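Local coordinates for p800 reaction center core protein (Heliobacterium modesticaldum, PDB 5V8K) that forms the core of a homodimeric photosynthetic reaction center, holding bacteriochlorophyll g pigments and probably sharing a 4Fe-4S cluster with its partner subunit, at residues Y62-V73 with F234-Y243. Sequence-based numbering, arbitrary orientation.
Sequences YARLYQLGLDAV and FMREYAVSQY. Unlike the reference sequence in segment 62-73: Val73 (reference Thr). With GBF (Bacteriochlorophyll g), chain J.
Helix segments 62-67 and 234-240 cross nearly perpendicularly (98°) beside the bacteriochlorophyll g pockets of this reaction center, where Ala63 packs against Phe234, Met235 and Tyr238. Ala63 CA makes a CH-pi contact over the face of the Tyr238 ring, 4.0 Å from its centroid. Tyr66 has CG anti to its own backbone nitrogen (chi1 172°), which sends the ring across helix 234-240. One ring face lies against Tyr238 CA, while Tyr243 CE2 meets the ring edge in plane. Tyr66 OH lies 2.8 Å from the oxygen of a water that donates to Glu237 OE2. Replacing Tyr66 with an alanine would probably open a gap between Tyr238 and Tyr243 and leave that water without its tyrosine partner. Gln67 lays its amide over one face of Phe234, the planes 23° apart; its NE2 is hydrogen-bonded to Gln229 O. Past the Schellman turn at Gly69, the chain runs along Tyr243. Ala72 CB sits over that ring, 4.2 Å from its centroid. A second water joins the Ala72 and Tyr243 backbones to the Tyr238 side chain: it accepts from Tyr238 OH and donates to Ala72 O and Tyr243 O. Facing the pigment, Arg64 NH1 donates to O1A of bacteriochlorophyll g at 2.7 Å. Its NE and NH2 are hydrogen-bonded to other bacteriochlorophyll g molecules, so one arginine links several pigments. Around the pair, Tyr62 and Leu65 rest on Ala79 of helix 77-97, Tyr238 touches Leu248 of helix 246-254, and Met235 packs on Leu259, Val260 and Ala263 of helix 258-291.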
ATOM      1  N   TYR A  62      31.914 -11.405   9.599  1.00 37.12           N
ATOM      2  CA  TYR A  62      33.325 -11.060   9.466  1.00 37.80           C
ATOM      3  C   TYR A  62      33.725 -10.023  10.502  1.00 41.45           C
ATOM      4  O   TYR A  62      34.864 -10.053  10.991  1.00 38.73           O
ATOM      5  CB  TYR A  62      33.636 -10.563   8.045  1.00 41.03           C
ATOM      6  CG  TYR A  62      34.089 -11.705   7.144  1.00 41.57           C
ATOM      7  CD1 TYR A  62      33.172 -12.489   6.456  1.00 37.89           C
ATOM      8  CD2 TYR A  62      35.458 -12.026   7.021  1.00 39.16           C
ATOM      9  CE1 TYR A  62      33.588 -13.552   5.672  1.00 38.46           C
ATOM     10  CE2 TYR A  62      35.889 -13.081   6.244  1.00 39.73           C
ATOM     11  CZ  TYR A  62      34.965 -13.827   5.565  1.00 39.39           C
ATOM     12  OH  TYR A  62      35.396 -14.861   4.805  1.00 40.05           O
ATOM     13  N   ALA A  63      32.806  -9.113  10.863  1.00 37.31           N
ATOM     14  CA  ALA A  63      33.079  -8.218  11.981  1.00 37.56           C
ATOM     15  C   ALA A  63      33.335  -9.008  13.258  1.00 38.10           C
ATOM     16  O   ALA A  63      34.172  -8.605  14.069  1.00 38.75           O
ATOM     17  CB  ALA A  63      31.922  -7.224  12.202  1.00 38.84           C
ATOM     18  N   ARG A  64      32.665 -10.151  13.434  1.00 39.12           N
ATOM     19  CA  ARG A  64      32.971 -11.004  14.577  1.00 39.78           C
ATOM     20  C   ARG A  64      34.379 -11.579  14.487  1.00 41.52           C
ATOM     21  O   ARG A  64      35.107 -11.613  15.492  1.00 41.45           O
ATOM     22  CB  ARG A  64      31.934 -12.114  14.706  1.00 39.54           C
ATOM     23  CG  ARG A  64      30.554 -11.581  15.219  1.00 41.46           C
ATOM     24  CD  ARG A  64      30.493 -11.639  16.759  1.00 43.63           C
ATOM     25  NE  ARG A  64      30.023 -12.946  17.156  1.00 41.93           N
ATOM     26  CZ  ARG A  64      30.544 -13.741  18.084  1.00 45.26           C
ATOM     27  NH1 ARG A  64      29.938 -14.891  18.318  1.00 47.32           N
ATOM     28  NH2 ARG A  64      31.651 -13.441  18.752  1.00 44.80           N
ATOM     29  N   LEU A  65      34.794 -12.043  13.295  1.00 44.77           N
ATOM     30  CA  LEU A  65      36.151 -12.577  13.163  1.00 45.53           C
ATOM     31  C   LEU A  65      37.154 -11.533  13.604  1.00 46.05           C
ATOM     32  O   LEU A  65      38.124 -11.834  14.316  1.00 48.04           O
ATOM     33  CB  LEU A  65      36.459 -12.984  11.722  1.00 45.54           C
ATOM     34  CG  LEU A  65      35.731 -14.158  11.081  1.00 48.92           C
ATOM     35  CD1 LEU A  65      36.322 -14.417   9.720  1.00 48.60           C
ATOM     36  CD2 LEU A  65      35.861 -15.359  11.933  1.00 50.20           C
ATOM     37  N   TYR A  66      36.939 -10.301  13.145  1.00 44.62           N
ATOM     38  CA  TYR A  66      37.766  -9.168  13.517  1.00 45.11           C
ATOM     39  C   TYR A  66      37.848  -9.004  15.027  1.00 49.91           C
ATOM     40  O   TYR A  66      38.937  -8.864  15.591  1.00 46.51           O
ATOM     41  CB  TYR A  66      37.193  -7.922  12.857  1.00 44.40           C
ATOM     42  CG  TYR A  66      37.841  -6.657  13.306  1.00 46.73           C
ATOM     43  CD1 TYR A  66      39.127  -6.341  12.902  1.00 47.97           C
ATOM     44  CD2 TYR A  66      37.166  -5.771  14.141  1.00 48.61           C
ATOM     45  CE1 TYR A  66      39.736  -5.161  13.319  1.00 50.62           C
ATOM     46  CE2 TYR A  66      37.760  -4.604  14.560  1.00 47.44           C
ATOM     47  CZ  TYR A  66      39.033  -4.312  14.141  1.00 50.12           C
ATOM     48  OH  TYR A  66      39.626  -3.169  14.555  1.00 53.78           O
ATOM     49  N   GLN A  67      36.698  -9.005  15.698  1.00 44.64           N
ATOM     50  CA  GLN A  67      36.674  -8.837  17.145  1.00 45.12           C
ATOM     51  C   GLN A  67      37.386  -9.987  17.852  1.00 46.05           C
ATOM     52  O   GLN A  67      37.929  -9.804  18.941  1.00 48.58           O
ATOM     53  CB  GLN A  67      35.224  -8.729  17.624  1.00 44.36           C
ATOM     54  CG  GLN A  67      35.065  -8.459  19.134  1.00 46.13           C
ATOM     55  CD  GLN A  67      33.627  -8.618  19.607  1.00 50.53           C
ATOM     56  OE1 GLN A  67      32.856  -9.415  19.067  1.00 50.85           O
ATOM     57  NE2 GLN A  67      33.259  -7.846  20.616  1.00 48.86           N
ATOM     58  N   LEU A  68      37.391 -11.180  17.262  1.00 44.12           N
ATOM     59  CA  LEU A  68      38.094 -12.302  17.875  1.00 45.11           C
ATOM     60  C   LEU A  68      39.609 -12.220  17.717  1.00 49.42           C
ATOM     61  O   LEU A  68      40.323 -13.062  18.275  1.00 47.12           O
ATOM     62  CB  LEU A  68      37.598 -13.614  17.294  1.00 44.91           C
ATOM     63  CG  LEU A  68      36.108 -13.850  17.573  1.00 46.60           C
ATOM     64  CD1 LEU A  68      35.535 -14.748  16.527  1.00 43.66           C
ATOM     65  CD2 LEU A  68      35.925 -14.441  18.957  1.00 44.77           C
ATOM     66  N   GLY A  69      40.115 -11.208  17.035  1.00 46.43           N
ATOM     67  CA  GLY A  69      41.546 -11.127  16.791  1.00 47.98           C
ATOM     68  C   GLY A  69      42.057 -11.999  15.666  1.00 48.15           C
ATOM     69  O   GLY A  69      43.273 -12.187  15.554  1.00 50.63           O
ATOM     70  N   LEU A  70      41.180 -12.501  14.814  1.00 52.30           N
ATOM     71  CA  LEU A  70      41.563 -13.333  13.693  1.00 52.58           C
ATOM     72  C   LEU A  70      41.733 -12.482  12.437  1.00 51.56           C
ATOM     73  O   LEU A  70      41.315 -11.332  12.376  1.00 49.74           O
ATOM     74  CB  LEU A  70      40.507 -14.428  13.488  1.00 50.19           C
ATOM     75  CG  LEU A  70      40.300 -15.328  14.718  1.00 54.22           C
ATOM     76  CD1 LEU A  70      39.191 -16.363  14.513  1.00 53.53           C
ATOM     77  CD2 LEU A  70      41.608 -16.028  15.128  1.00 52.09           C
ATOM     78  N   ASP A  71      42.370 -13.061  11.422  1.00 48.21           N
ATOM     79  CA  ASP A  71      42.491 -12.423  10.119  1.00 47.96           C
ATOM     80  C   ASP A  71      41.107 -12.357   9.505  1.00 46.72           C
ATOM     81  O   ASP A  71      40.553 -13.388   9.117  1.00 46.52           O
ATOM     82  CB  ASP A  71      43.459 -13.227   9.241  1.00 51.12           C
ATOM     83  CG  ASP A  71      43.726 -12.585   7.878  1.00 48.93           C
ATOM     84  OD1 ASP A  71      42.968 -11.703   7.463  1.00 50.18           O
ATOM     85  OD2 ASP A  71      44.681 -12.983   7.190  1.00 49.89           O
ATOM     86  N   ALA A  72      40.522 -11.160   9.453  1.00 43.57           N
ATOM     87  CA  ALA A  72      39.165 -11.000   8.941  1.00 42.43           C
ATOM     88  C   ALA A  72      39.145 -10.583   7.482  1.00 42.44           C
ATOM     89  O   ALA A  72      38.153 -10.021   7.029  1.00 41.38           O
ATOM     90  CB  ALA A  72      38.384 -10.003   9.785  1.00 41.74           C
ATOM     91  N   VAL A  73      40.225 -10.847   6.745  1.00 40.98           N
ATOM     92  CA  VAL A  73      40.187 -10.728   5.293  1.00 40.96           C
ATOM     93  C   VAL A  73      39.204 -11.741   4.722  1.00 40.44           C
ATOM     94  O   VAL A  73      39.104 -12.876   5.203  1.00 40.64           O
ATOM     95  CB  VAL A  73      41.583 -10.951   4.680  1.00 42.19           C
ATOM     96  CG1 VAL A  73      41.513 -10.719   3.170  1.00 42.24           C
ATOM     97  CG2 VAL A  73      42.593 -10.077   5.268  1.00 42.87           C
ATOM     98  N   PHE A 234      32.852  -2.997  17.902  1.00 42.11           N
ATOM     99  CA  PHE A 234      33.707  -3.730  16.975  1.00 45.56           C
ATOM    100  C   PHE A 234      33.135  -3.675  15.570  1.00 43.75           C
ATOM    101  O   PHE A 234      33.875  -3.820  14.605  1.00 44.03           O
ATOM    102  CB  PHE A 234      33.899  -5.184  17.432  1.00 42.40           C
ATOM    103  CG  PHE A 234      32.667  -6.056  17.292  1.00 45.99           C
ATOM    104  CD1 PHE A 234      32.434  -6.738  16.101  1.00 40.45           C
ATOM    105  CD2 PHE A 234      31.757  -6.207  18.347  1.00 40.89           C
ATOM    106  CE1 PHE A 234      31.343  -7.538  15.930  1.00 39.48           C
ATOM    107  CE2 PHE A 234      30.617  -7.047  18.201  1.00 39.87           C
ATOM    108  CZ  PHE A 234      30.402  -7.704  16.987  1.00 42.09           C
ATOM    109  N   MET A 235      31.840  -3.425  15.440  1.00 45.45           N
ATOM    110  CA  MET A 235      31.224  -3.308  14.120  1.00 44.13           C
ATOM    111  C   MET A 235      31.523  -1.966  13.470  1.00 43.04           C
ATOM    112  O   MET A 235      31.614  -1.898  12.240  1.00 44.78           O
ATOM    113  CB  MET A 235      29.715  -3.521  14.220  1.00 42.82           C
ATOM    114  CG  MET A 235      29.290  -4.977  14.225  1.00 44.63           C
ATOM    115  SD  MET A 235      27.498  -5.125  14.475  1.00 44.92           S
ATOM    116  CE  MET A 235      27.349  -5.121  16.267  1.00 39.29           C
ATOM    117  N   ARG A 236      31.713  -0.904  14.259  1.00 44.39           N
ATOM    118  CA  ARG A 236      32.205   0.358  13.697  1.00 47.92           C
ATOM    119  C   ARG A 236      33.650   0.207  13.232  1.00 49.14           C
ATOM    120  O   ARG A 236      34.006   0.622  12.126  1.00 48.57           O
ATOM    121  CB  ARG A 236      32.129   1.502  14.723  1.00 47.35           C
ATOM    122  CG  ARG A 236      30.743   2.013  15.096  1.00 48.51           C
ATOM    123  CD  ARG A 236      30.848   3.243  16.048  1.00 46.89           C
ATOM    124  NE  ARG A 236      31.387   2.870  17.356  1.00 47.89           N
ATOM    125  CZ  ARG A 236      32.623   3.131  17.782  1.00 50.05           C
ATOM    126  NH1 ARG A 236      33.464   3.811  17.023  1.00 48.35           N
ATOM    127  NH2 ARG A 236      33.016   2.714  18.981  1.00 47.79           N
ATOM    128  N   GLU A 237      34.499  -0.362  14.088  1.00 45.74           N
ATOM    129  CA  GLU A 237      35.927  -0.461  13.791  1.00 46.26           C
ATOM    130  C   GLU A 237      36.186  -1.365  12.603  1.00 44.37           C
ATOM    131  O   GLU A 237      36.979  -1.030  11.726  1.00 47.38           O
ATOM    132  CB  GLU A 237      36.667  -0.991  15.014  1.00 49.52           C
ATOM    133  CG  GLU A 237      36.583  -0.084  16.225  1.00 59.21           C
ATOM    134  CD  GLU A 237      37.715   0.870  16.305  1.00 72.42           C
ATOM    135  OE1 GLU A 237      37.446   2.069  16.064  1.00 77.69           O
ATOM    136  OE2 GLU A 237      38.855   0.420  16.602  1.00 76.35           O
ATOM    137  N   TYR A 238      35.532  -2.526  12.557  1.00 44.12           N
ATOM    138  CA  TYR A 238      35.742  -3.418  11.429  1.00 42.20           C
ATOM    139  C   TYR A 238      35.493  -2.705  10.101  1.00 41.17           C
ATOM    140  O   TYR A 238      36.290  -2.815   9.159  1.00 42.96           O
ATOM    141  CB  TYR A 238      34.866  -4.672  11.559  1.00 40.33           C
ATOM    142  CG  TYR A 238      34.787  -5.426  10.278  1.00 39.63           C
ATOM    143  CD1 TYR A 238      35.863  -6.165   9.828  1.00 40.53           C
ATOM    144  CD2 TYR A 238      33.670  -5.339   9.483  1.00 38.56           C
ATOM    145  CE1 TYR A 238      35.816  -6.834   8.604  1.00 43.26           C
ATOM    146  CE2 TYR A 238      33.602  -5.994   8.274  1.00 38.37           C
ATOM    147  CZ  TYR A 238      34.668  -6.754   7.844  1.00 43.86           C
ATOM    148  OH  TYR A 238      34.622  -7.401   6.628  1.00 43.59           O
ATOM    149  N   ALA A 239      34.403  -1.940  10.014  1.00 43.73           N
ATOM    150  CA  ALA A 239      33.994  -1.343   8.739  1.00 43.98           C
ATOM    151  C   ALA A 239      34.986  -0.326   8.216  1.00 46.01           C
ATOM    152  O   ALA A 239      34.925   0.001   7.031  1.00 44.08           O
ATOM    153  CB  ALA A 239      32.615  -0.663   8.840  1.00 42.44           C
ATOM    154  N   VAL A 240      35.902   0.177   9.048  1.00 46.48           N
ATOM    155  CA  VAL A 240      36.965   1.055   8.580  1.00 52.09           C
ATOM    156  C   VAL A 240      38.362   0.465   8.827  1.00 50.05           C
ATOM    157  O   VAL A 240      39.355   1.164   8.688  1.00 50.61           O
ATOM    158  CB  VAL A 240      36.845   2.463   9.200  1.00 53.13           C
ATOM    159  CG1 VAL A 240      35.542   3.140   8.756  1.00 49.11           C
ATOM    160  CG2 VAL A 240      36.906   2.395  10.723  1.00 45.88           C
ATOM    161  N   SER A 241      38.457  -0.816   9.167  1.00 48.77           N
ATOM    162  CA  SER A 241      39.749  -1.435   9.423  1.00 47.11           C
ATOM    163  C   SER A 241      40.436  -1.778   8.104  1.00 50.73           C
ATOM    164  O   SER A 241      39.883  -1.591   7.021  1.00 51.95           O
ATOM    165  CB  SER A 241      39.581  -2.693  10.257  1.00 46.68           C
ATOM    166  OG  SER A 241      38.956  -3.685   9.462  1.00 45.69           O
ATOM    167  N   GLN A 242      41.646  -2.333   8.218  1.00 52.17           N
ATOM    168  CA  GLN A 242      42.443  -2.798   7.079  1.00 56.48           C
ATOM    169  C   GLN A 242      41.778  -3.938   6.331  1.00 52.83           C
ATOM    170  O   GLN A 242      42.122  -4.182   5.172  1.00 55.03           O
ATOM    171  CB  GLN A 242      43.840  -3.277   7.547  1.00 57.15           C
ATOM    172  CG  GLN A 242      43.764  -4.426   8.621  1.00 65.32           C
ATOM    173  CD  GLN A 242      45.111  -4.863   9.209  1.00 70.50           C
ATOM    174  OE1 GLN A 242      45.326  -4.754  10.421  1.00 73.41           O
ATOM    175  NE2 GLN A 242      45.991  -5.399   8.377  1.00 69.85           N
ATOM    176  N   TYR A 243      40.919  -4.698   7.001  1.00 49.69           N
ATOM    177  CA  TYR A 243      40.195  -5.792   6.380  1.00 48.79           C
ATOM    178  C   TYR A 243      38.993  -5.342   5.560  1.00 48.29           C
ATOM    179  O   TYR A 243      38.462  -6.136   4.785  1.00 51.82           O
ATOM    180  CB  TYR A 243      39.726  -6.773   7.458  1.00 49.49           C
ATOM    181  CG  TYR A 243      40.834  -7.232   8.377  1.00 51.48           C
ATOM    182  CD1 TYR A 243      41.793  -8.138   7.942  1.00 50.67           C
ATOM    183  CD2 TYR A 243      40.918  -6.765   9.674  1.00 52.21           C
ATOM    184  CE1 TYR A 243      42.823  -8.539   8.769  1.00 53.09           C
ATOM    185  CE2 TYR A 243      41.931  -7.173  10.504  1.00 50.44           C
ATOM    186  CZ  TYR A 243      42.871  -8.059  10.044  1.00 54.09           C
ATOM    187  OH  TYR A 243      43.878  -8.469  10.860  1.00 55.20           O
TER
HETATM  188 MG   GBF J1008      31.121 -21.690  17.032  1.00 47.96          MG
HETATM  189  CHA GBF J1008      31.049 -18.267  16.270  1.00 43.91           C
HETATM  190  CHB GBF J1008      34.291 -21.364  17.993  1.00 47.78           C
HETATM  191  CHC GBF J1008      30.833 -24.924  18.138  1.00 48.01           C
HETATM  192  CHD GBF J1008      27.567 -21.677  16.489  1.00 45.44           C
HETATM  193  NA  GBF J1008      32.432 -20.216  16.958  1.00 50.01           N
HETATM  194  C1A GBF J1008      32.351 -18.915  16.653  1.00 48.06           C
HETATM  195  C2A GBF J1008      33.508 -18.031  17.024  1.00 50.07           C
HETATM  196  C3A GBF J1008      34.580 -19.100  17.169  1.00 48.66           C
HETATM  197  C4A GBF J1008      33.705 -20.306  17.395  1.00 48.43           C
HETATM  198  CMA GBF J1008      35.460 -19.292  15.916  1.00 47.39           C
HETATM  199  CAA GBF J1008      33.423 -17.141  18.271  1.00 44.98           C
HETATM  200  CBA GBF J1008      32.990 -17.895  19.513  1.00 45.31           C
HETATM  201  CGA GBF J1008      31.516 -18.179  19.542  1.00 51.70           C
HETATM  202  O1A GBF J1008      30.683 -17.302  19.358  1.00 51.82           O
HETATM  203  O2A GBF J1008      31.121 -19.356  20.262  1.00 53.41           O
HETATM  204  NB  GBF J1008      32.386 -22.940  18.027  1.00 47.44           N
HETATM  205  C1B GBF J1008      33.680 -22.677  18.285  1.00 52.14           C
HETATM  206  C2B GBF J1008      34.234 -23.748  18.964  1.00 53.86           C
HETATM  207  C3B GBF J1008      33.271 -24.743  18.993  1.00 57.74           C
HETATM  208  C4B GBF J1008      32.132 -24.219  18.325  1.00 52.97           C
HETATM  209  CMB GBF J1008      35.624 -23.820  19.546  1.00 51.75           C
HETATM  210  CAB GBF J1008      33.559 -26.039  19.654  1.00 61.02           C
HETATM  211  CBB GBF J1008      32.852 -27.135  19.676  1.00 68.46           C
HETATM  212  NC  GBF J1008      29.548 -22.979  17.280  1.00 53.19           N
HETATM  213  C1C GBF J1008      29.616 -24.250  17.663  1.00 48.87           C
HETATM  214  C2C GBF J1008      28.487 -25.216  17.684  1.00 49.75           C
HETATM  215  C3C GBF J1008      27.616 -24.133  17.205  1.00 48.83           C
HETATM  216  C4C GBF J1008      28.231 -22.898  16.992  1.00 46.44           C
HETATM  217  CMC GBF J1008      28.729 -26.326  16.662  1.00 51.23           C
HETATM  218  CAC GBF J1008      26.161 -24.318  16.937  1.00 50.86           C
HETATM  219  CBC GBF J1008      25.432 -25.629  17.166  1.00 55.78           C
HETATM  220  ND  GBF J1008      29.630 -20.427  16.536  1.00 49.00           N
HETATM  221  C1D GBF J1008      28.319 -20.422  16.318  1.00 46.62           C
HETATM  222  C2D GBF J1008      27.539 -19.081  15.872  1.00 46.44           C
HETATM  223  C3D GBF J1008      28.750 -18.388  15.918  1.00 47.73           C
HETATM  224  C4D GBF J1008      29.924 -19.104  16.277  1.00 46.32           C
HETATM  225  CMD GBF J1008      26.126 -18.705  15.570  1.00 49.55           C
HETATM  226  CAD GBF J1008      29.182 -16.996  15.643  1.00 49.44           C
HETATM  227  OBD GBF J1008      28.575 -15.928  15.335  1.00 48.04           O
HETATM  228  CBD GBF J1008      30.685 -16.919  15.764  1.00 51.29           C
HETATM  229  CGD GBF J1008      31.333 -16.493  14.490  1.00 55.34           C
HETATM  230  O1D GBF J1008      31.136 -16.960  13.382  1.00 60.52           O
HETATM  231  O2D GBF J1008      32.272 -15.433  14.541  1.00 59.96           O
HETATM  232  CED GBF J1008      32.687 -15.062  13.231  1.00 64.95           C
HETATM  233  C1  GBF J1008      29.817 -19.872  20.082  1.00 52.56           C
HETATM  234  C2  GBF J1008      29.805 -21.369  20.328  1.00 54.50           C
HETATM  235  C3  GBF J1008      29.933 -21.872  21.554  1.00 54.50           C
HETATM  236  C4  GBF J1008      30.094 -20.922  22.688  1.00 50.77           C
HETATM  237  C5  GBF J1008      29.940 -23.372  21.774  1.00 61.07           C
HETATM  238  C6  GBF J1008      31.205 -23.818  22.507  1.00 69.60           C
HETATM  239  C7  GBF J1008      31.245 -25.333  22.627  1.00 73.37           C
HETATM  240  C8  GBF J1008      31.619 -25.967  23.756  1.00 78.44           C
HETATM  241  C9  GBF J1008      31.635 -27.480  23.825  1.00 81.13           C
HETATM  242  C10 GBF J1008      32.011 -25.213  24.990  1.00 83.64           C
HETATM  243  O   HOH W   1      39.150  -2.379  17.229  1.00 76.33           O
HETATM  244  O   HOH W   2      36.611  -8.454   5.441  1.00 45.83           O